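Local atomic coordinates of putative cell invasion protein with MAC/Perforin domain (Bacteroides thetaiotaomicron VPI-5482, PDB entry 3KK7), a protein that is of unknown function but, as a putative cell invasion protein of the MACPF family, is related to membrane-attack and pore-forming proteins. Residues Gly228-Ser233 and Asp237-Asp242; Ile247-Glu252 and Arg278-Thr283; Lys424-Pro429 and Leu433-Ala438; Val474-Met479 and Leu516-Gly521. All coordinates share one frame; numbering follows the deposited sequence.

In the fold
The four contacts illustrate how the chemistry of a local packing site follows its place in the fold. Contacts 1 and 2, with centres 15 Å apart, both use helix 236-249 of the MACPF domain, yet the first is partly buried and joins two carboxylates and a water, whereas the second is a surface touch resting on one amide. On the opposite side of the chain's centre, contact 3 is also partly buried and is held by backbone bonding where helix 429-443 begins. Contact 4, about 26 Å from contact 3 between centres, is the buried member of the set: there a tryptophan ring, not charge, joins a turn to helix 516-521.

Contact 1: Gly228-Ser233 and Asp237-Asp242; sequences GVDTNS and DSKEKD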
loop_
_atom_site.group_PDB
_atom_site.type_symbol
_atom_site.label_atom_id
_atom_site.label_comp_id
_atom_site.label_asym_id
_atom_site.label_seq_id
_atom_site.Cartn_x
_atom_site.Cartn_y
_atom_site.Cartn_z
ATOM N N GLY A 228 -7.128 7.241 30.098
ATOM C CA GLY A 228 -7.966 7.532 31.275
ATOM C C GLY A 228 -8.996 6.459 31.650
ATOM O O GLY A 228 -9.597 5.794 30.782
ATOM N N VAL A 229 -9.187 6.285 32.965
ATOM C CA VAL A 229 -10.291 5.482 33.483
ATOM C C VAL A 229 -11.328 6.461 34.045
ATOM O O VAL A 229 -11.109 7.093 35.090
ATOM C CB VAL A 229 -9.827 4.469 34.529
ATOM C CG1 VAL A 229 -11.014 3.767 35.174
ATOM C CG2 VAL A 229 -8.882 3.467 33.875
ATOM N N ASP A 230 -12.444 6.597 33.333
ATOM C CA ASP A 230 -13.487 7.521 33.724
ATOM C C ASP A 230 -14.227 6.874 34.895
ATOM O O ASP A 230 -14.714 5.743 34.818
ATOM C CB ASP A 230 -14.419 7.815 32.548
ATOM C CG ASP A 230 -15.252 9.062 32.754
ATOM O OD1 ASP A 230 -16.124 9.076 33.656
ATOM O OD2 ASP A 230 -15.043 10.018 31.984
ATOM N N THR A 231 -14.268 7.605 35.991
ATOM C CA THR A 231 -14.809 7.123 37.246
ATOM C C THR A 231 -16.296 6.796 37.158
ATOM O O THR A 231 -16.753 5.760 37.683
ATOM C CB THR A 231 -14.569 8.195 38.325
ATOM O OG1 THR A 231 -13.159 8.471 38.379
ATOM C CG2 THR A 231 -15.125 7.760 39.734
ATOM N N ASN A 232 -17.046 7.658 36.480
ATOM C CA ASN A 232 -18.499 7.549 36.522
ATOM C C ASN A 232 -19.279 7.455 35.221
ATOM O O ASN A 232 -20.468 7.163 35.277
ATOM C CB ASN A 232 -19.059 8.671 37.408
ATOM C CG ASN A 232 -19.004 8.315 38.892
ATOM O OD1 ASN A 232 -18.340 8.980 39.672
ATOM N ND2 ASN A 232 -19.704 7.259 39.275
ATOM N N SER A 233 -18.654 7.682 34.072
ATOM C CA SER A 233 -19.368 7.569 32.803
ATOM C C SER A 233 -18.849 6.392 32.021
ATOM O O SER A 233 -17.647 6.173 31.976
ATOM C CB SER A 233 -19.184 8.815 31.957
ATOM O OG SER A 233 -19.733 9.942 32.580
ATOM N N ASP A 237 -19.840 9.149 24.537
ATOM C CA ASP A 237 -19.794 10.577 24.351
ATOM C C ASP A 237 -19.427 11.289 25.642
ATOM O O ASP A 237 -18.573 12.188 25.640
ATOM C CB ASP A 237 -21.079 11.132 23.695
ATOM C CG ASP A 237 -22.328 10.761 24.423
ATOM O OD1 ASP A 237 -22.282 9.883 25.308
ATOM O OD2 ASP A 237 -23.373 11.353 24.109
ATOM N N SER A 238 -20.025 10.871 26.744
ATOM C CA SER A 238 -19.689 11.470 28.031
ATOM C C SER A 238 -18.177 11.348 28.360
ATOM O O SER A 238 -17.554 12.304 28.803
ATOM C CB SER A 238 -20.538 10.839 29.136
ATOM O OG SER A 238 -21.923 10.894 28.805
ATOM N N LYS A 239 -17.603 10.168 28.132
ATOM C CA LYS A 239 -16.190 9.948 28.415
ATOM C C LYS A 239 -15.346 10.837 27.515
ATOM O O LYS A 239 -14.365 11.403 27.960
ATOM C CB LYS A 239 -15.794 8.483 28.235
ATOM C CG LYS A 239 -16.487 7.489 29.173
ATOM C CD LYS A 239 -15.887 6.056 29.079
ATOM C CE LYS A 239 -16.089 5.352 27.700
ATOM N NZ LYS A 239 -15.579 3.914 27.626
ATOM N N GLU A 240 -15.754 10.978 26.258
ATOM C CA GLU A 240 -15.023 11.830 25.300
ATOM C C GLU A 240 -15.050 13.310 25.718
ATOM O O GLU A 240 -14.021 13.972 25.633
ATOM C CB GLU A 240 -15.504 11.592 23.860
ATOM C CG GLU A 240 -14.986 10.223 23.324
ATOM C CD GLU A 240 -15.561 9.801 21.990
ATOM O OE1 GLU A 240 -16.084 10.662 21.289
ATOM O OE2 GLU A 240 -15.499 8.607 21.635
ATOM N N LYS A 241 -16.192 13.799 26.226
ATOM C CA LYS A 241 -16.284 15.164 26.728
ATOM C C LYS A 241 -15.402 15.290 27.979
ATOM O O LYS A 241 -14.711 16.299 28.147
ATOM C CB LYS A 241 -17.742 15.585 27.000
ATOM C CG LYS A 241 -17.957 17.097 27.249
ATOM N N ASP A 242 -15.377 14.265 28.828
ATOM C CA ASP A 242 -14.476 14.300 29.975
ATOM C C ASP A 242 -13.012 14.380 29.528
ATOM O O ASP A 242 -12.222 15.148 30.052
ATOM C CB ASP A 242 -14.686 13.100 30.900
ATOM C CG ASP A 242 -16.028 13.149 31.653
ATOM O OD1 ASP A 242 -16.705 14.198 31.628
ATOM O OD2 ASP A 242 -16.411 12.139 32.283
HETATM O O HOH W 1 -17.983 11.471 34.187
#
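Asp230 and Asp242 bring their carboxylates together, OD2 of Asp230 lying 2.5 Å from OD2 of Asp242, the two groups nearly coplanar (16°). Asp230 places its acid group here with CG opposite the backbone N (chi1 -163°), reaching from the end of strand 220-230 to helix 236-249. Hydrogen bonds occupy its other oxygen. OD1 of Asp230 accepts from the N of Asn232 on its anti lone pair, forming an Asx turn, and from the N of Ser233 at 2.9 Å, a donor that stands above the carboxylate plane. A water also links the segments: it lies 2.8 Å from OG of Ser233 and donates to OD2 of Asp242 over 2.6 Å. The remaining touches are van der Waals contacts of carbon on oxygen. CB of Ser238 meets OG of Ser233 at 3.6 Å, and the aliphatic stem of Lys239 runs beside the loop, its CG 3.3 Å from the O of Ser233, before the amine reaches the carbonyls of Val157 and Glu155. Two acid oxygens this close would repel if both groups were ionised, so one of the pair probably carries a proton, and the apparent clash is then likely an acid-carboxylate pair sharing that proton.

Contact 2: Ile247-Glu252 and Arg278-Thr283; sequences INASYE and RENSET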
loop_
_atom_site.group_PDB
_atom_site.type_symbol
_atom_site.label_atom_id
_atom_site.label_comp_id
_atom_site.label_asym_id
_atom_site.label_seq_id
_atom_site.Cartn_x
_atom_site.Cartn_y
_atom_site.Cartn_z
ATOM N N ILE A 247 -7.693 16.879 28.560
ATOM C CA ILE A 247 -6.608 17.245 27.647
ATOM C C ILE A 247 -6.389 18.743 27.681
ATOM O O ILE A 247 -5.282 19.212 27.864
ATOM C CB ILE A 247 -6.891 16.844 26.189
ATOM C CG1 ILE A 247 -6.769 15.319 26.033
ATOM C CG2 ILE A 247 -5.892 17.576 25.243
ATOM C CD1 ILE A 247 -7.193 14.784 24.630
ATOM N N ASN A 248 -7.484 19.479 27.547
ATOM C CA ASN A 248 -7.437 20.925 27.493
ATOM C C ASN A 248 -6.993 21.598 28.796
ATOM O O ASN A 248 -6.498 22.719 28.756
ATOM C CB ASN A 248 -8.775 21.466 27.014
ATOM C CG ASN A 248 -8.620 22.472 25.903
ATOM O OD1 ASN A 248 -7.940 22.200 24.881
ATOM N ND2 ASN A 248 -9.271 23.639 26.060
ATOM N N ALA A 249 -7.149 20.937 29.937
ATOM C CA ALA A 249 -6.633 21.473 31.197
ATOM C C ALA A 249 -5.219 20.982 31.516
ATOM O O ALA A 249 -4.661 21.345 32.555
ATOM C CB ALA A 249 -7.564 21.123 32.356
ATOM N N SER A 250 -4.631 20.189 30.620
ATOM C CA SER A 250 -3.410 19.446 30.936
ATOM C C SER A 250 -2.168 19.879 30.206
ATOM O O SER A 250 -1.167 19.168 30.234
ATOM C CB SER A 250 -3.633 17.960 30.675
ATOM O OG SER A 250 -4.523 17.460 31.647
ATOM N N TYR A 251 -2.212 21.033 29.549
ATOM C CA TYR A 251 -1.001 21.569 28.971
ATOM C C TYR A 251 -1.089 23.066 28.962
ATOM O O TYR A 251 -2.148 23.616 29.150
ATOM C CB TYR A 251 -0.759 20.989 27.580
ATOM C CG TYR A 251 -1.588 21.609 26.520
ATOM C CD1 TYR A 251 -2.870 21.145 26.262
ATOM C CD2 TYR A 251 -1.100 22.673 25.766
ATOM C CE1 TYR A 251 -3.661 21.717 25.284
ATOM C CE2 TYR A 251 -1.889 23.267 24.778
ATOM C CZ TYR A 251 -3.173 22.782 24.545
ATOM O OH TYR A 251 -3.957 23.349 23.575
ATOM N N GLU A 252 0.039 23.728 28.771
ATOM C CA GLU A 252 0.047 25.163 28.700
ATOM C C GLU A 252 0.983 25.641 27.597
ATOM O O GLU A 252 2.152 25.283 27.565
ATOM C CB GLU A 252 0.451 25.760 30.045
ATOM C CG GLU A 252 -0.099 27.153 30.243
ATOM C CD GLU A 252 0.405 27.815 31.506
ATOM O OE1 GLU A 252 1.625 28.084 31.579
ATOM O OE2 GLU A 252 -0.416 28.069 32.410
ATOM N N ARG A 278 -1.981 21.763 40.913
ATOM C CA ARG A 278 -2.928 22.523 41.726
ATOM C C ARG A 278 -4.390 22.554 41.177
ATOM O O ARG A 278 -5.027 21.507 41.076
ATOM C CB ARG A 278 -2.352 23.941 41.982
ATOM N N GLU A 279 -4.896 23.746 40.816
ATOM C CA GLU A 279 -6.324 23.944 40.469
ATOM C C GLU A 279 -6.740 23.049 39.321
ATOM O O GLU A 279 -7.768 22.349 39.407
ATOM C CB GLU A 279 -6.603 25.410 40.123
ATOM N N ASN A 280 -5.916 23.017 38.275
ATOM C CA ASN A 280 -6.203 22.141 37.133
ATOM C C ASN A 280 -6.282 20.643 37.453
ATOM O O ASN A 280 -6.887 19.885 36.680
ATOM C CB ASN A 280 -5.219 22.370 35.976
ATOM C CG ASN A 280 -5.559 23.603 35.162
ATOM O OD1 ASN A 280 -5.727 24.681 35.707
ATOM N ND2 ASN A 280 -5.659 23.445 33.865
ATOM N N SER A 281 -5.686 20.205 38.562
ATOM C CA SER A 281 -5.679 18.779 38.875
ATOM C C SER A 281 -7.048 18.296 39.325
ATOM O O SER A 281 -7.470 17.203 38.967
ATOM C CB SER A 281 -4.574 18.428 39.868
ATOM O OG SER A 281 -3.323 18.406 39.171
ATOM N N GLU A 282 -7.754 19.141 40.068
ATOM C CA GLU A 282 -9.152 18.891 40.432
ATOM C C GLU A 282 -10.040 18.683 39.192
ATOM O O GLU A 282 -10.894 17.800 39.186
ATOM C CB GLU A 282 -9.668 20.059 41.257
ATOM C CG GLU A 282 -10.892 19.766 42.101
ATOM C CD GLU A 282 -10.830 20.475 43.470
ATOM O OE1 GLU A 282 -9.789 20.321 44.177
ATOM O OE2 GLU A 282 -11.812 21.175 43.835
ATOM N N THR A 283 -9.830 19.465 38.135
ATOM C CA THR A 283 -10.557 19.265 36.877
ATOM C C THR A 283 -10.457 17.818 36.380
ATOM O O THR A 283 -11.373 17.314 35.734
ATOM C CB THR A 283 -10.004 20.170 35.737
ATOM O OG1 THR A 283 -10.099 21.537 36.119
ATOM C CG2 THR A 283 -10.784 19.981 34.433
#
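Asn280 turns its side-chain amide onto the backbone of Ala249, ND2 donating to the O of Ala249 across 2.7 Å with an N-H...O angle of 156°. The donor lies in the carbonyl plane on a lone pair, and the accepting oxygen lies close to the plane of the amide. Asn280 carries its CG opposite its own carbonyl carbon (chi1 -79°), which leads the amide off the helix toward Ala249. The methyl of Ala249 lies close to the same nitrogen, its CB 3.4 Å from ND2 of Asn280. One turn further along, Thr283 adds a methyl-to-methyl touch, CG2 to CB of Ala249 at 4.0 Å. A leucine in place of Asn280 would probably leave the Ala249 carbonyl without this donor and the two segments joined by little more than the methyl touch. The contact lies at the surface, where helix 236-249 gives way to strand 251-254, and it ties that junction to helix 278-285. In the sequence both helices fall between strands 220-230 and 288-298, a placement consistent with one of the helical clusters that pore-forming MACPF proteins convert to membrane hairpins. Behind the junction, Ile247 and Tyr251 pack on strands 93-108 and 157-173.

Contact 3: Lys424-Pro429 and Leu433-Ala438; sequences KANSIP and LTKSNA
Pro429 and Leu433 are joined by a backbone hydrogen bond, the N of Leu433 donating to the O of Pro429 at 3.0 Å with an N-H...O angle of 164°. This is an i to i+4 bond in the first turn of helix 429-443. CB of Leu433 also rests 3.5 Å from the O of Pro429, so the same carbonyl meets both the amide and the base of the side chain.

Side-chain contact is made by Asn426 and Lys435, which cross at about a right angle. OD1 of Asn426 approaches the end of the lysine chain from alongside, at 3.2 Å from CE and 3.3 Å from NZ of Lys435. The last torsion of Lys435 is bent (chi4 -86°), which folds the amine back beside that oxygen instead of carrying it past. The other end of the amide is held separately: ND2 of Asn426 donates to the carbonyl of Tyr394, fixing how the group is turned. Asn426 and Lys435 both pack on Ile396, so this corner is laid against strand 392-401.

Ile428 stands at the N-cap and Pro429 begins the helix, a place where proline fits well because its missing N-H is not needed. The arrangement is that of a short helix, 420-424, passing through a tight connection into a longer one that packs against the mixed sheet of the D2 domain.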
loop_
_atom_site.group_PDB
_atom_site.type_symbol
_atom_site.label_atom_id
_atom_site.label_comp_id
_atom_site.label_asym_id
_atom_site.label_seq_id
_atom_site.Cartn_x
_atom_site.Cartn_y
_atom_site.Cartn_z
ATOM N N LYS A 424 -21.866 -25.783 -25.505
ATOM C CA LYS A 424 -22.316 -26.930 -24.700
ATOM C C LYS A 424 -21.468 -28.198 -24.938
ATOM O O LYS A 424 -21.372 -29.068 -24.058
ATOM C CB LYS A 424 -23.799 -27.218 -24.992
ATOM C CG LYS A 424 -24.424 -28.326 -24.144
ATOM C CD LYS A 424 -25.946 -28.326 -24.291
ATOM C CE LYS A 424 -26.602 -29.578 -23.710
ATOM N NZ LYS A 424 -28.081 -29.497 -23.821
ATOM N N ALA A 425 -20.867 -28.299 -26.128
ATOM C CA ALA A 425 -19.985 -29.423 -26.470
ATOM C C ALA A 425 -18.642 -29.374 -25.723
ATOM O O ALA A 425 -17.917 -30.371 -25.700
ATOM C CB ALA A 425 -19.756 -29.494 -27.985
ATOM N N ASN A 426 -18.312 -28.224 -25.122
ATOM C CA ASN A 426 -17.145 -28.128 -24.250
ATOM C C ASN A 426 -17.366 -28.873 -22.917
ATOM O O ASN A 426 -16.403 -29.117 -22.165
ATOM C CB ASN A 426 -16.781 -26.660 -23.986
ATOM C CG ASN A 426 -16.297 -25.924 -25.239
ATOM O OD1 ASN A 426 -15.591 -26.492 -26.061
ATOM N ND2 ASN A 426 -16.660 -24.645 -25.366
ATOM N N SER A 427 -18.630 -29.209 -22.633
ATOM C CA SER A 427 -19.018 -30.017 -21.464
ATOM C C SER A 427 -18.914 -31.505 -21.692
ATOM O O SER A 427 -19.077 -32.275 -20.751
ATOM C CB SER A 427 -20.454 -29.716 -21.044
ATOM O OG SER A 427 -20.510 -28.421 -20.478
ATOM N N ILE A 428 -18.682 -31.910 -22.942
ATOM C CA ILE A 428 -18.448 -33.310 -23.275
ATOM C C ILE A 428 -16.969 -33.631 -23.006
ATOM O O ILE A 428 -16.084 -32.972 -23.568
ATOM C CB ILE A 428 -18.817 -33.612 -24.766
ATOM C CG1 ILE A 428 -20.326 -33.404 -24.993
ATOM C CG2 ILE A 428 -18.374 -35.036 -25.157
ATOM C CD1 ILE A 428 -20.721 -33.077 -26.432
ATOM N N PRO A 429 -16.693 -34.639 -22.145
ATOM C CA PRO A 429 -15.312 -35.068 -21.846
ATOM C C PRO A 429 -14.404 -35.271 -23.075
ATOM O O PRO A 429 -13.200 -35.036 -22.994
ATOM C CB PRO A 429 -15.516 -36.406 -21.128
ATOM C CG PRO A 429 -16.857 -36.304 -20.487
ATOM C CD PRO A 429 -17.685 -35.401 -21.352
ATOM N N LEU A 433 -11.006 -33.167 -23.864
ATOM C CA LEU A 433 -9.763 -33.908 -24.178
ATOM C C LEU A 433 -9.047 -33.268 -25.366
ATOM O O LEU A 433 -7.912 -32.812 -25.226
ATOM C CB LEU A 433 -10.086 -35.398 -24.499
ATOM C CG LEU A 433 -9.051 -36.538 -24.731
ATOM C CD1 LEU A 433 -9.813 -37.860 -25.054
ATOM C CD2 LEU A 433 -7.983 -36.276 -25.828
ATOM N N THR A 434 -9.738 -33.222 -26.511
ATOM C CA THR A 434 -9.190 -32.742 -27.791
ATOM C C THR A 434 -8.734 -31.280 -27.743
ATOM O O THR A 434 -7.691 -30.920 -28.306
ATOM C CB THR A 434 -10.253 -32.878 -28.936
ATOM O OG1 THR A 434 -10.735 -34.227 -28.988
ATOM C CG2 THR A 434 -9.677 -32.477 -30.306
ATOM N N LYS A 435 -9.532 -30.439 -27.092
ATOM C CA LYS A 435 -9.241 -29.005 -27.035
ATOM C C LYS A 435 -8.125 -28.729 -26.059
ATOM O O LYS A 435 -7.185 -28.005 -26.392
ATOM C CB LYS A 435 -10.480 -28.186 -26.652
ATOM C CG LYS A 435 -11.370 -27.834 -27.837
ATOM C CD LYS A 435 -12.825 -27.635 -27.414
ATOM C CE LYS A 435 -13.644 -26.990 -28.531
ATOM N NZ LYS A 435 -13.540 -25.503 -28.497
ATOM N N SER A 436 -8.233 -29.315 -24.868
ATOM C CA SER A 436 -7.238 -29.112 -23.821
ATOM C C SER A 436 -5.864 -29.572 -24.310
ATOM O O SER A 436 -4.873 -28.827 -24.187
ATOM C CB SER A 436 -7.659 -29.804 -22.516
ATOM O OG SER A 436 -8.095 -31.126 -22.759
ATOM N N ASN A 437 -5.826 -30.766 -24.911
ATOM C CA ASN A 437 -4.600 -31.302 -25.482
ATOM C C ASN A 437 -4.072 -30.464 -26.630
ATOM O O ASN A 437 -2.861 -30.388 -26.816
ATOM C CB ASN A 437 -4.790 -32.742 -25.979
ATOM C CG ASN A 437 -4.826 -33.761 -24.853
ATOM O OD1 ASN A 437 -4.295 -33.532 -23.759
ATOM N ND2 ASN A 437 -5.442 -34.908 -25.127
ATOM N N ALA A 438 -4.968 -29.870 -27.416
ATOM C CA ALA A 438 -4.558 -29.016 -28.548
ATOM C C ALA A 438 -3.926 -27.710 -28.042
ATOM O O ALA A 438 -2.862 -27.299 -28.531
ATOM C CB ALA A 438 -5.749 -28.734 -29.478
#

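Contact 4: Val474-Met479 and Leu516-Gly521; sequences VDEKGM and LDWVNG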
loop_
_atom_site.group_PDB
_atom_site.type_symbol
_atom_site.label_atom_id
_atom_site.label_comp_id
_atom_site.label_asym_id
_atom_site.label_seq_id
_atom_site.Cartn_x
_atom_site.Cartn_y
_atom_site.Cartn_z
ATOM N N VAL A 474 -4.585 -13.686 -27.162
ATOM C CA VAL A 474 -3.194 -13.895 -26.786
ATOM C C VAL A 474 -2.596 -14.780 -27.842
ATOM O O VAL A 474 -3.206 -15.769 -28.236
ATOM C CB VAL A 474 -3.020 -14.531 -25.414
ATOM C CG1 VAL A 474 -1.631 -15.143 -25.300
ATOM C CG2 VAL A 474 -3.250 -13.492 -24.321
ATOM N N ASP A 475 -1.421 -14.386 -28.326
ATOM C CA ASP A 475 -0.736 -15.091 -29.401
ATOM C C ASP A 475 0.764 -14.904 -29.213
ATOM O O ASP A 475 1.340 -13.858 -29.527
ATOM C CB ASP A 475 -1.223 -14.598 -30.780
ATOM C CG ASP A 475 -0.479 -15.255 -31.971
ATOM O OD1 ASP A 475 0.661 -15.762 -31.825
ATOM O OD2 ASP A 475 -1.051 -15.224 -33.077
ATOM N N GLU A 476 1.387 -15.956 -28.697
ATOM C CA GLU A 476 2.804 -15.958 -28.418
ATOM C C GLU A 476 3.662 -15.632 -29.652
ATOM O O GLU A 476 4.801 -15.200 -29.487
ATOM C CB GLU A 476 3.206 -17.308 -27.823
ATOM C CG GLU A 476 2.737 -17.528 -26.376
ATOM C CD GLU A 476 1.248 -17.811 -26.227
ATOM O OE1 GLU A 476 0.665 -18.344 -27.177
ATOM O OE2 GLU A 476 0.658 -17.490 -25.159
ATOM N N LYS A 477 3.121 -15.814 -30.866
ATOM C CA LYS A 477 3.888 -15.582 -32.098
ATOM C C LYS A 477 4.015 -14.115 -32.472
ATOM O O LYS A 477 4.909 -13.759 -33.246
ATOM C CB LYS A 477 3.285 -16.308 -33.315
ATOM C CG LYS A 477 2.986 -17.784 -33.130
ATOM C CD LYS A 477 2.799 -18.483 -34.485
ATOM C CE LYS A 477 1.836 -19.672 -34.420
ATOM N NZ LYS A 477 0.407 -19.226 -34.384
ATOM N N GLY A 478 3.134 -13.264 -31.948
ATOM C CA GLY A 478 3.036 -11.882 -32.430
ATOM C C GLY A 478 3.736 -10.815 -31.608
ATOM O O GLY A 478 3.208 -9.713 -31.456
HETATM N N MSE A 479 4.943 -11.093 -31.119
HETATM C CA MSE A 479 5.521 -10.230 -30.110
HETATM C C MSE A 479 6.876 -9.656 -30.350
HETATM O O MSE A 479 7.699 -10.219 -31.061
HETATM C CB MSE A 479 5.523 -10.979 -28.808
HETATM C CG MSE A 479 4.156 -11.489 -28.566
HETATM SE SE MSE A 479 3.790 -11.724 -26.771
HETATM C CE MSE A 479 3.797 -9.918 -26.042
ATOM N N LEU A 516 12.378 -18.857 -21.180
ATOM C CA LEU A 516 13.610 -18.185 -21.515
ATOM C C LEU A 516 13.932 -18.370 -22.992
ATOM O O LEU A 516 14.285 -17.409 -23.671
ATOM C CB LEU A 516 14.742 -18.697 -20.636
ATOM C CG LEU A 516 16.083 -17.973 -20.773
ATOM C CD1 LEU A 516 15.923 -16.429 -20.827
ATOM C CD2 LEU A 516 17.017 -18.421 -19.627
ATOM N N ASP A 517 13.795 -19.588 -23.500
ATOM C CA ASP A 517 14.033 -19.822 -24.924
ATOM C C ASP A 517 13.156 -18.905 -25.734
ATOM O O ASP A 517 13.653 -18.060 -26.483
ATOM C CB ASP A 517 13.741 -21.267 -25.327
ATOM C CG ASP A 517 14.827 -22.223 -24.901
ATOM O OD1 ASP A 517 15.849 -21.768 -24.339
ATOM O OD2 ASP A 517 14.655 -23.437 -25.128
ATOM N N TRP A 518 11.851 -19.050 -25.557
ATOM C CA TRP A 518 10.898 -18.241 -26.297
ATOM C C TRP A 518 11.239 -16.745 -26.306
ATOM O O TRP A 518 11.287 -16.106 -27.355
ATOM C CB TRP A 518 9.512 -18.445 -25.728
ATOM C CG TRP A 518 8.517 -17.527 -26.310
ATOM C CD1 TRP A 518 8.428 -17.123 -27.610
ATOM C CD2 TRP A 518 7.430 -16.916 -25.620
ATOM N NE1 TRP A 518 7.360 -16.280 -27.766
ATOM C CE2 TRP A 518 6.724 -16.142 -26.560
ATOM C CE3 TRP A 518 6.982 -16.952 -24.293
ATOM C CZ2 TRP A 518 5.601 -15.398 -26.216
ATOM C CZ3 TRP A 518 5.845 -16.220 -23.946
ATOM C CH2 TRP A 518 5.172 -15.450 -24.900
ATOM N N VAL A 519 11.497 -16.198 -25.137
ATOM C CA VAL A 519 11.756 -14.782 -25.024
ATOM C C VAL A 519 13.033 -14.343 -25.744
ATOM O O VAL A 519 13.083 -13.260 -26.322
ATOM C CB VAL A 519 11.777 -14.363 -23.533
ATOM C CG1 VAL A 519 12.347 -12.954 -23.378
ATOM C CG2 VAL A 519 10.343 -14.481 -22.940
ATOM N N ASN A 520 14.058 -15.190 -25.718
ATOM C CA ASN A 520 15.305 -14.885 -26.409
ATOM C C ASN A 520 15.085 -14.762 -27.910
ATOM O O ASN A 520 15.738 -13.958 -28.563
ATOM C CB ASN A 520 16.376 -15.949 -26.137
ATOM C CG ASN A 520 16.934 -15.902 -24.717
ATOM O OD1 ASN A 520 16.949 -14.863 -24.051
ATOM N ND2 ASN A 520 17.428 -17.037 -24.264
ATOM N N GLY A 521 14.171 -15.562 -28.452
ATOM C CA GLY A 521 13.822 -15.496 -29.872
ATOM C C GLY A 521 13.005 -14.274 -30.264
ATOM O O GLY A 521 13.023 -13.871 -31.428
#
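Trp518 extends from helix 516-521 with CG opposite its backbone N (chi1 173°), laying its indole against the turn at Glu476. The benzo side of the ring is touched by the aliphatic part of the glutamate: CB lies 3.5 Å from CZ2 of Trp518, and CG the same distance from CH2. A bend at chi2 (74°) then carries the Glu476 carboxylate away to a salt bridge with Lys443. At the ring's edge, NE1 of Trp518 gives a weak hydrogen bond to the O of Glu476, 3.3 Å long. The accepting residue belongs to a type I beta turn from Asp475 to Gly478, braced by an Asx turn in which OD1 of Asp475 accepts from the N of Lys477 at 2.6 Å. This turn precedes strand 480-484, near where the D2 and D3 families meet, so the indole ties the D3 helix to the linking loop. Met479, a selenomethionine, adds a Met-aromatic contact, its SE 4.1 Å from CZ2 of Trp518 and oblique to the ring. An alanine in place of Trp518 would lose the ring and is likely to open a gap beside Glu476 and the selenium. Tyr446 meets the indole edge-to-face, while the ring of Tyr447 approaches it with the planes at about 50°.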